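Local coordinates for tyrosine specific protein phosphatase, putative (Trypanosoma brucei, PDB 3M4U) that probably removes phosphate from phosphotyrosine in proteins, the nucleolar protein NOPP44/46 among them, and acts as a life-cycle switch in the parasite, at residues Q101-F106 / L144-S149; I172-L177 / F209-S214. One frame throughout, in Å; residues are numbered along the deposited sequence.

In the fold
Both contacts attach a helix to one and the same mixed sheet, the curved central sheet of the protein tyrosine phosphatase fold, but at separate places. Contact 1 comes first along the chain and closes before contact 2 opens: it sets the start of helix 103-112 against the end of strand 143-146. Contact 2 then joins strand 172-180 to helix 206-217. Strand 154-158 pairs with both 143-146 and 172-180, and so bridges the two strands involved. The contact centres lie about 24 Å apart. Contact 1 is the more peripheral, its centre about 21 Å from that of the chain against about 12 Å for contact 2. Two helices are thus fastened to different strands of one sheet, within a single phosphatase domain.

Contact 1 (Q101-F106 / L144-S149); sequences QGVPDF and LSFPES
A methyl group set squarely over an aromatic face is the main event here: CG1 of V103 stands 3.7 Å from the centroid of the F146 ring and 9° off its normal. This is a CH-pi contact, and because the methyl lies above the middle of the ring it is nearly equidistant from all six carbons. The torsion of V103, with CG1 turned anti to the backbone N (chi1 180°), carries that methyl to the ring. A compact branched residue suits the place, offering one methyl to a flat partner.

P104 adds a looser apolar contact. It meets the root of the same side chain, its CG lying 4.0 Å from F146 CB, and the two side chains cross at about a right angle. Proline fits the first turn of a helix, where its missing N-H costs no helical hydrogen bond.

No hydrogen bond joins the segments; on the strand's side the contact rests on F146, whose phenyl ring gives the methyl a broad flat face. Its backbone pairs with I154 in the sheet, and a cis peptide bond to P147 follows it. The arrangement is a helix start packed against the end of a strand, fastening helix 103-112 to the sheet of the phosphatase domain.

Contact 2 (I172-L177 / F209-S214); sequences IVRRPL and FDELLS
R174 reaches from the strand to the helix with an outstretched side chain and meets the carboxylate of E211 in a salt bridge. NH2 of the arginine lies 2.7 Å from OE2 of E211, a short bond but a bent one, with an N-H...O angle of 138°. The oxygen sits at the edge of the guanidinium, close to its plane, and accepts through its anti lone pair, the one directed away from OE1. The two flat groups are turned 63° against each other; this turn and the use of the anti lone pair go with a single-bonded bridge, not a bidentate one. Water 1 accepts from NH1 of R174 at 2.6 Å and makes a weak bond back to OE2, adding a second, looser link between the charges. Arginine suits this place because its chain, extended from CG to NE, is long enough to span strand and helix. Both residues also touch a crystal neighbour, which may influence the bridge's geometry.

E211 leaves the helix with CG anti to its backbone N, which puts CB and CG against I172, while the bend at chi2 turns the carboxylate to R174. CD1 of I172 approaches obliquely, 3.9 Å from E211 CG. The same methyl touches CD2 of L212 at 4.1 Å: the longer CG1-CD1 arm lets isoleucine reach both helix residues. Y194 packs against both I172 and L212, extending the apolar contact to strand 187-194.

The segments 172-177 and 209-214 run roughly parallel, 28° apart, their axes 11.0 Å from each other at closest approach. This is the familiar helix-on-sheet layer of an alpha/beta fold: in this phosphatase domain helix 206-217 lies against the central sheet through a buried aliphatic contact, with a partly exposed salt bridge beside it.

Contact 1 (Q101-F106 / L144-S149)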
loop_
_atom_site.group_PDB
_atom_site.type_symbol
_atom_site.label_atom_id
_atom_site.label_comp_id
_atom_site.label_asym_id
_atom_site.label_seq_id
_atom_site.Cartn_x
_atom_site.Cartn_y
_atom_site.Cartn_z
ATOM N N GLN A 101 14.487 -8.465 -11.032
ATOM C CA GLN A 101 15.630 -8.911 -10.238
ATOM C C GLN A 101 15.235 -9.100 -8.780
ATOM O O GLN A 101 15.891 -9.846 -8.061
ATOM C CB GLN A 101 16.787 -7.899 -10.312
ATOM C CG GLN A 101 17.186 -7.444 -11.711
ATOM C CD GLN A 101 16.234 -6.395 -12.328
ATOM O OE1 GLN A 101 15.010 -6.447 -12.160
ATOM N NE2 GLN A 101 16.812 -5.447 -13.065
ATOM N N GLY A 102 14.175 -8.406 -8.343
ATOM C CA GLY A 102 13.752 -8.421 -6.947
ATOM C C GLY A 102 12.536 -9.268 -6.569
ATOM O O GLY A 102 12.202 -9.402 -5.387
ATOM N N VAL A 103 11.872 -9.864 -7.552
ATOM C CA VAL A 103 10.715 -10.724 -7.264
ATOM C C VAL A 103 11.032 -11.903 -6.319
ATOM O O VAL A 103 10.265 -12.174 -5.383
ATOM C CB VAL A 103 10.064 -11.266 -8.553
ATOM C CG1 VAL A 103 8.863 -12.159 -8.218
ATOM C CG2 VAL A 103 9.660 -10.119 -9.457
ATOM N N PRO A 104 12.150 -12.620 -6.564
ATOM C CA PRO A 104 12.498 -13.705 -5.626
ATOM C C PRO A 104 12.548 -13.202 -4.185
ATOM O O PRO A 104 12.025 -13.864 -3.296
ATOM C CB PRO A 104 13.893 -14.156 -6.093
ATOM C CG PRO A 104 13.925 -13.809 -7.565
ATOM C CD PRO A 104 13.073 -12.553 -7.719
ATOM N N ASP A 105 13.150 -12.037 -3.959
ATOM C CA ASP A 105 13.181 -11.440 -2.621
ATOM C C ASP A 105 11.779 -11.107 -2.090
ATOM O O ASP A 105 11.484 -11.324 -0.914
ATOM C CB ASP A 105 14.056 -10.190 -2.628
ATOM C CG ASP A 105 15.534 -10.507 -2.397
ATOM O OD1 ASP A 105 15.852 -11.614 -1.888
ATOM O OD2 ASP A 105 16.376 -9.634 -2.701
ATOM N N PHE A 106 10.926 -10.584 -2.969
ATOM C CA PHE A 106 9.543 -10.246 -2.636
ATOM C C PHE A 106 8.789 -11.509 -2.213
ATOM O O PHE A 106 8.265 -11.611 -1.090
ATOM C CB PHE A 106 8.873 -9.589 -3.858
ATOM C CG PHE A 106 7.448 -9.153 -3.623
ATOM C CD1 PHE A 106 7.163 -7.988 -2.912
ATOM C CD2 PHE A 106 6.393 -9.892 -4.133
ATOM C CE1 PHE A 106 5.854 -7.577 -2.710
ATOM C CE2 PHE A 106 5.084 -9.488 -3.937
ATOM C CZ PHE A 106 4.812 -8.326 -3.221
ATOM N N LEU A 144 4.549 -20.332 -11.974
ATOM C CA LEU A 144 5.481 -19.305 -12.382
ATOM C C LEU A 144 6.694 -19.476 -11.494
ATOM O O LEU A 144 6.562 -19.713 -10.291
ATOM C CB LEU A 144 4.854 -17.921 -12.187
ATOM C CG LEU A 144 5.098 -16.874 -13.271
ATOM C CD1 LEU A 144 4.912 -17.458 -14.658
ATOM C CD2 LEU A 144 4.171 -15.694 -13.073
ATOM N N SER A 145 7.879 -19.386 -12.082
ATOM C CA SER A 145 9.099 -19.484 -11.284
ATOM C C SER A 145 10.019 -18.290 -11.495
ATOM O O SER A 145 10.106 -17.723 -12.586
ATOM C CB SER A 145 9.845 -20.804 -11.555
ATOM O OG SER A 145 10.184 -20.936 -12.929
ATOM N N PHE A 146 10.692 -17.894 -10.429
ATOM C CA PHE A 146 11.626 -16.791 -10.527
ATOM C C PHE A 146 12.959 -17.234 -9.941
ATOM O O PHE A 146 13.042 -17.517 -8.746
ATOM C CB PHE A 146 11.067 -15.559 -9.815
ATOM C CG PHE A 146 9.815 -15.015 -10.444
ATOM C CD1 PHE A 146 8.566 -15.450 -10.028
ATOM C CD2 PHE A 146 9.888 -14.074 -11.469
ATOM C CE1 PHE A 146 7.408 -14.945 -10.608
ATOM C CE2 PHE A 146 8.731 -13.561 -12.066
ATOM C CZ PHE A 146 7.490 -13.994 -11.635
ATOM N N PRO A 147 14.005 -17.306 -10.790
ATOM C CA PRO A 147 14.008 -16.874 -12.197
ATOM C C PRO A 147 13.714 -17.951 -13.248
ATOM O O PRO A 147 13.838 -17.641 -14.438
ATOM C CB PRO A 147 15.453 -16.393 -12.408
ATOM C CG PRO A 147 16.259 -16.952 -11.233
ATOM C CD PRO A 147 15.337 -17.782 -10.381
ATOM N N GLU A 148 13.364 -19.167 -12.830
ATOM C CA GLU A 148 13.103 -20.279 -13.763
ATOM C C GLU A 148 14.045 -20.956 -14.749
ATOM O O GLU A 148 13.645 -21.845 -15.517
ATOM C CB GLU A 148 12.409 -19.778 -15.040
ATOM N N SER A 149 15.297 -20.503 -14.725
ATOM C CA SER A 149 16.349 -21.056 -15.564
ATOM C C SER A 149 17.152 -21.639 -14.403
ATOM O O SER A 149 17.431 -22.838 -14.373
ATOM C CB SER A 149 17.161 -19.992 -16.301
#

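Contact 2 (I172-L177 / F209-S214)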
loop_
_atom_site.group_PDB
_atom_site.type_symbol
_atom_site.label_atom_id
_atom_site.label_comp_id
_atom_site.label_asym_id
_atom_site.label_seq_id
_atom_site.Cartn_x
_atom_site.Cartn_y
_atom_site.Cartn_z
ATOM N N ILE A 172 -11.740 -5.473 -8.898
ATOM C CA ILE A 172 -10.936 -6.133 -7.892
ATOM C C ILE A 172 -10.799 -7.618 -8.221
ATOM O O ILE A 172 -11.795 -8.335 -8.308
ATOM C CB ILE A 172 -11.554 -5.950 -6.483
ATOM C CG1 ILE A 172 -11.527 -4.471 -6.088
ATOM C CG2 ILE A 172 -10.866 -6.840 -5.439
ATOM C CD1 ILE A 172 -12.281 -4.128 -4.822
ATOM N N VAL A 173 -9.559 -8.060 -8.419
ATOM C CA VAL A 173 -9.236 -9.472 -8.583
ATOM C C VAL A 173 -8.680 -10.057 -7.287
ATOM O O VAL A 173 -7.819 -9.452 -6.645
ATOM C CB VAL A 173 -8.160 -9.684 -9.665
ATOM C CG1 VAL A 173 -8.069 -11.170 -10.037
ATOM C CG2 VAL A 173 -8.460 -8.829 -10.885
ATOM N N ARG A 174 -9.167 -11.232 -6.906
ATOM C CA ARG A 174 -8.576 -11.971 -5.797
ATOM C C ARG A 174 -7.819 -13.173 -6.364
ATOM O O ARG A 174 -8.380 -13.949 -7.147
ATOM C CB ARG A 174 -9.645 -12.435 -4.805
ATOM C CG ARG A 174 -10.479 -11.314 -4.187
ATOM C CD ARG A 174 -11.602 -11.893 -3.330
ATOM N NE ARG A 174 -12.070 -10.962 -2.305
ATOM C CZ ARG A 174 -12.884 -9.944 -2.548
ATOM N NH1 ARG A 174 -13.305 -9.713 -3.787
ATOM N NH2 ARG A 174 -13.258 -9.150 -1.564
ATOM N N ARG A 175 -6.540 -13.298 -5.998
ATOM C CA ARG A 175 -5.709 -14.402 -6.462
ATOM C C ARG A 175 -5.116 -15.194 -5.303
ATOM O O ARG A 175 -4.117 -14.791 -4.707
ATOM C CB ARG A 175 -4.596 -13.899 -7.386
ATOM C CG ARG A 175 -5.090 -13.301 -8.704
ATOM C CD ARG A 175 -3.922 -12.876 -9.601
ATOM N NE ARG A 175 -4.347 -12.199 -10.831
ATOM C CZ ARG A 175 -4.376 -10.875 -10.999
ATOM N NH1 ARG A 175 -4.770 -10.348 -12.158
ATOM N NH2 ARG A 175 -4.008 -10.070 -10.018
ATOM N N PRO A 176 -5.749 -16.321 -4.954
ATOM C CA PRO A 176 -5.092 -17.161 -3.953
ATOM C C PRO A 176 -3.888 -17.831 -4.592
ATOM O O PRO A 176 -4.011 -18.421 -5.668
ATOM C CB PRO A 176 -6.177 -18.182 -3.581
ATOM C CG PRO A 176 -7.499 -17.513 -3.990
ATOM C CD PRO A 176 -7.138 -16.737 -5.224
ATOM N N LEU A 177 -2.735 -17.726 -3.939
ATOM C CA LEU A 177 -1.486 -18.184 -4.529
ATOM C C LEU A 177 -0.752 -19.090 -3.573
ATOM O O LEU A 177 -0.983 -19.047 -2.364
ATOM C CB LEU A 177 -0.584 -16.994 -4.853
ATOM C CG LEU A 177 -1.191 -15.925 -5.755
ATOM C CD1 LEU A 177 -0.283 -14.715 -5.835
ATOM C CD2 LEU A 177 -1.451 -16.481 -7.135
ATOM N N PHE A 209 -13.100 1.279 -2.991
ATOM C CA PHE A 209 -12.255 1.716 -1.889
ATOM C C PHE A 209 -12.726 1.091 -0.586
ATOM O O PHE A 209 -11.919 0.609 0.216
ATOM C CB PHE A 209 -12.254 3.238 -1.783
ATOM C CG PHE A 209 -11.127 3.785 -0.953
ATOM C CD1 PHE A 209 -9.808 3.416 -1.218
ATOM C CD2 PHE A 209 -11.379 4.676 0.090
ATOM C CE1 PHE A 209 -8.754 3.920 -0.449
ATOM C CE2 PHE A 209 -10.329 5.183 0.862
ATOM C CZ PHE A 209 -9.011 4.799 0.587
ATOM N N ASP A 210 -14.041 1.098 -0.393
ATOM C CA ASP A 210 -14.658 0.542 0.802
ATOM C C ASP A 210 -14.492 -0.967 0.887
ATOM O O ASP A 210 -14.278 -1.509 1.963
ATOM C CB ASP A 210 -16.145 0.888 0.848
ATOM C CG ASP A 210 -16.394 2.339 1.189
ATOM O OD1 ASP A 210 -15.421 3.046 1.558
ATOM O OD2 ASP A 210 -17.571 2.769 1.093
ATOM N N GLU A 211 -14.613 -1.655 -0.237
ATOM C CA GLU A 211 -14.378 -3.083 -0.224
ATOM C C GLU A 211 -12.945 -3.360 0.247
ATOM O O GLU A 211 -12.716 -4.231 1.095
ATOM C CB GLU A 211 -14.655 -3.705 -1.599
ATOM C CG GLU A 211 -14.355 -5.210 -1.676
ATOM C CD GLU A 211 -15.249 -6.058 -0.781
ATOM O OE1 GLU A 211 -16.101 -5.494 -0.051
ATOM O OE2 GLU A 211 -15.100 -7.297 -0.808
ATOM N N LEU A 212 -11.985 -2.590 -0.262
ATOM C CA LEU A 212 -10.596 -2.810 0.129
ATOM C C LEU A 212 -10.435 -2.657 1.630
ATOM O O LEU A 212 -9.837 -3.510 2.295
ATOM C CB LEU A 212 -9.646 -1.855 -0.594
ATOM C CG LEU A 212 -9.547 -2.043 -2.107
ATOM C CD1 LEU A 212 -8.714 -0.923 -2.732
ATOM C CD2 LEU A 212 -8.972 -3.436 -2.433
ATOM N N LEU A 213 -10.963 -1.562 2.159
ATOM C CA LEU A 213 -10.857 -1.292 3.584
ATOM C C LEU A 213 -11.485 -2.427 4.351
ATOM O O LEU A 213 -10.978 -2.832 5.391
ATOM C CB LEU A 213 -11.541 0.027 3.918
ATOM C CG LEU A 213 -10.752 1.221 3.390
ATOM C CD1 LEU A 213 -11.622 2.476 3.245
ATOM C CD2 LEU A 213 -9.518 1.486 4.277
ATOM N N SER A 214 -12.582 -2.958 3.816
ATOM C CA SER A 214 -13.312 -4.041 4.469
ATOM C C SER A 214 -12.488 -5.333 4.458
ATOM O O SER A 214 -12.424 -6.069 5.450
ATOM C CB SER A 214 -14.685 -4.244 3.798
ATOM O OG SER A 214 -15.209 -5.539 4.075
HETATM O O HOH W 1 -15.099 -7.933 -4.208
#